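Side-chain contact in fructuronate-tagaturonate epimerase UxaE from Cohnella laeviribosi in complex with 1 glycerol (Cohnella laeviribosi, PDB 6IL9), which interconverts fructuronate and tagaturonate as an epimerase, on a TIM-barrel scaffold that carries a zinc ion: residues 216-220 / 221-225. Residues are numbered along the deposited sequence; the frame is centred on the assembly and turned at random.
Sequences AKYLD and KTFQV
A type II beta turn from Tyr218 to Lys221 links the C-terminal end of helix 208-218 to strand 221-225, and the Phe223 ring, two residues into the strand, meets Tyr218 and the Lys217 carbonyl at the helix end. The turn is closed by Lys221 N, which donates to Tyr218 O at 3.0 Å; the donor stands above the carbonyl plane, 39° out of it. Asp220, at the third position of the turn, has the positive phi (58°) expected there in a type II turn. The aliphatic chain of Lys221 runs back along the carbonyl oxygens at the helix end, CB near Tyr218 O and CD 3.2 Å from Lys217 O, then bends at chi3 and chi4. The same Lys217 carbonyl meets the edge of the Phe223 ring, in its plane, with O 3.4 Å from CZ. With CG anti to its carbonyl carbon (chi1 -60°), Phe223 also brings CE1 within 4.0 Å of Tyr218 CD1, the two rings lying oblique with centroids 6.0 Å apart. Were Phe223 an alanine, these ring contacts would be gone, and the strand would probably sit less firmly against the helix end. Lys217 NZ makes a salt bridge, and Tyr218 OH a hydrogen bond, with Glu290 OE2 of helix 281-293. Phe285 of that helix meets the Phe223 ring, while Phe232 of the antiparallel partner strand 228-232 packs edge-to-face with Tyr218, joining this peripheral hairpin to helix 208-218.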
loop_
_atom_site.group_PDB
_atom_site.type_symbol
_atom_site.label_atom_id
_atom_site.label_comp_id
_atom_site.label_asym_id
_atom_site.label_seq_id
_atom_site.Cartn_x
_atom_site.Cartn_y
_atom_site.Cartn_z
ATOM N N ALA A 216 28.016 -16.105 21.371
ATOM C CA ALA A 216 29.287 -16.069 20.651
ATOM C C ALA A 216 29.318 -14.969 19.596
ATOM O O ALA A 216 30.396 -14.481 19.235
ATOM C CB ALA A 216 29.565 -17.420 19.998
ATOM N N LYS A 217 28.156 -14.570 19.091
ATOM C CA LYS A 217 28.097 -13.579 18.025
ATOM C C LYS A 217 27.911 -12.152 18.536
ATOM O O LYS A 217 28.431 -11.218 17.916
ATOM C CB LYS A 217 26.966 -13.940 17.052
ATOM C CG LYS A 217 26.817 -13.009 15.869
ATOM C CD LYS A 217 25.757 -13.513 14.906
ATOM C CE LYS A 217 25.637 -12.623 13.675
ATOM N NZ LYS A 217 24.613 -13.164 12.731
ATOM N N TYR A 218 27.195 -11.953 19.646
ATOM C CA TYR A 218 26.798 -10.618 20.093
ATOM C C TYR A 218 27.268 -10.230 21.487
ATOM O O TYR A 218 27.442 -9.038 21.739
ATOM C CB TYR A 218 25.267 -10.462 20.091
ATOM C CG TYR A 218 24.613 -10.643 18.745
ATOM C CD1 TYR A 218 24.516 -9.583 17.844
ATOM C CD2 TYR A 218 24.085 -11.876 18.374
ATOM C CE1 TYR A 218 23.910 -9.750 16.612
ATOM C CE2 TYR A 218 23.477 -12.051 17.146
ATOM C CZ TYR A 218 23.392 -10.985 16.268
ATOM O OH TYR A 218 22.790 -11.165 15.041
ATOM N N LEU A 219 27.435 -11.179 22.408
ATOM C CA LEU A 219 27.585 -10.824 23.814
ATOM C C LEU A 219 28.825 -9.963 24.044
ATOM O O LEU A 219 29.935 -10.323 23.640
ATOM C CB LEU A 219 27.649 -12.087 24.676
ATOM C CG LEU A 219 27.690 -11.805 26.175
ATOM C CD1 LEU A 219 26.448 -11.072 26.586
ATOM C CD2 LEU A 219 27.819 -13.112 26.950
ATOM N N ASP A 220 28.619 -8.811 24.685
ATOM C CA ASP A 220 29.699 -7.884 25.037
ATOM C C ASP A 220 30.483 -7.426 23.810
ATOM O O ASP A 220 31.650 -7.041 23.911
ATOM C CB ASP A 220 30.638 -8.503 26.077
ATOM C CG ASP A 220 29.929 -8.808 27.377
ATOM O OD1 ASP A 220 29.001 -8.050 27.737
ATOM O OD2 ASP A 220 30.285 -9.807 28.043
ATOM N N LYS A 221 29.849 -7.454 22.641
ATOM C CA LYS A 221 30.484 -7.039 21.402
ATOM C C LYS A 221 29.938 -5.684 20.974
ATOM O O LYS A 221 28.811 -5.314 21.319
ATOM C CB LYS A 221 30.269 -8.079 20.294
ATOM C CG LYS A 221 31.193 -9.295 20.400
ATOM C CD LYS A 221 31.150 -10.135 19.129
ATOM C CE LYS A 221 32.498 -10.766 18.816
ATOM N NZ LYS A 221 33.044 -11.507 19.988
ATOM N N THR A 222 30.769 -4.929 20.258
ATOM C CA THR A 222 30.401 -3.624 19.721
ATOM C C THR A 222 30.543 -3.668 18.211
ATOM O O THR A 222 31.591 -4.067 17.692
ATOM C CB THR A 222 31.279 -2.502 20.286
ATOM O OG1 THR A 222 31.225 -2.525 21.715
ATOM C CG2 THR A 222 30.784 -1.148 19.790
ATOM N N PHE A 223 29.487 -3.269 17.507
ATOM C CA PHE A 223 29.483 -3.238 16.054
ATOM C C PHE A 223 29.473 -1.792 15.585
ATOM O O PHE A 223 28.716 -0.972 16.109
ATOM C CB PHE A 223 28.276 -3.994 15.499
ATOM C CG PHE A 223 28.245 -5.433 15.906
ATOM C CD1 PHE A 223 27.695 -5.805 17.120
ATOM C CD2 PHE A 223 28.789 -6.405 15.084
ATOM C CE1 PHE A 223 27.678 -7.136 17.511
ATOM C CE2 PHE A 223 28.774 -7.744 15.467
ATOM C CZ PHE A 223 28.216 -8.103 16.681
ATOM N N GLN A 224 30.323 -1.486 14.613
ATOM C CA GLN A 224 30.442 -0.135 14.075
ATOM C C GLN A 224 29.555 -0.082 12.840
ATOM O O GLN A 224 29.867 -0.682 11.808
ATOM C CB GLN A 224 31.894 0.206 13.759
ATOM C CG GLN A 224 32.868 -0.074 14.901
ATOM C CD GLN A 224 32.704 0.877 16.080
ATOM O OE1 GLN A 224 32.176 1.984 15.939
ATOM N NE2 GLN A 224 33.146 0.440 17.254
ATOM N N VAL A 225 28.428 0.617 12.961
ATOM C CA VAL A 225 27.503 0.795 11.849
ATOM C C VAL A 225 27.611 2.247 11.410
ATOM O O VAL A 225 26.861 3.110 11.878
ATOM C CB VAL A 225 26.069 0.411 12.254
ATOM C CG1 VAL A 225 25.156 0.371 11.047
ATOM C CG2 VAL A 225 26.078 -0.944 12.956
#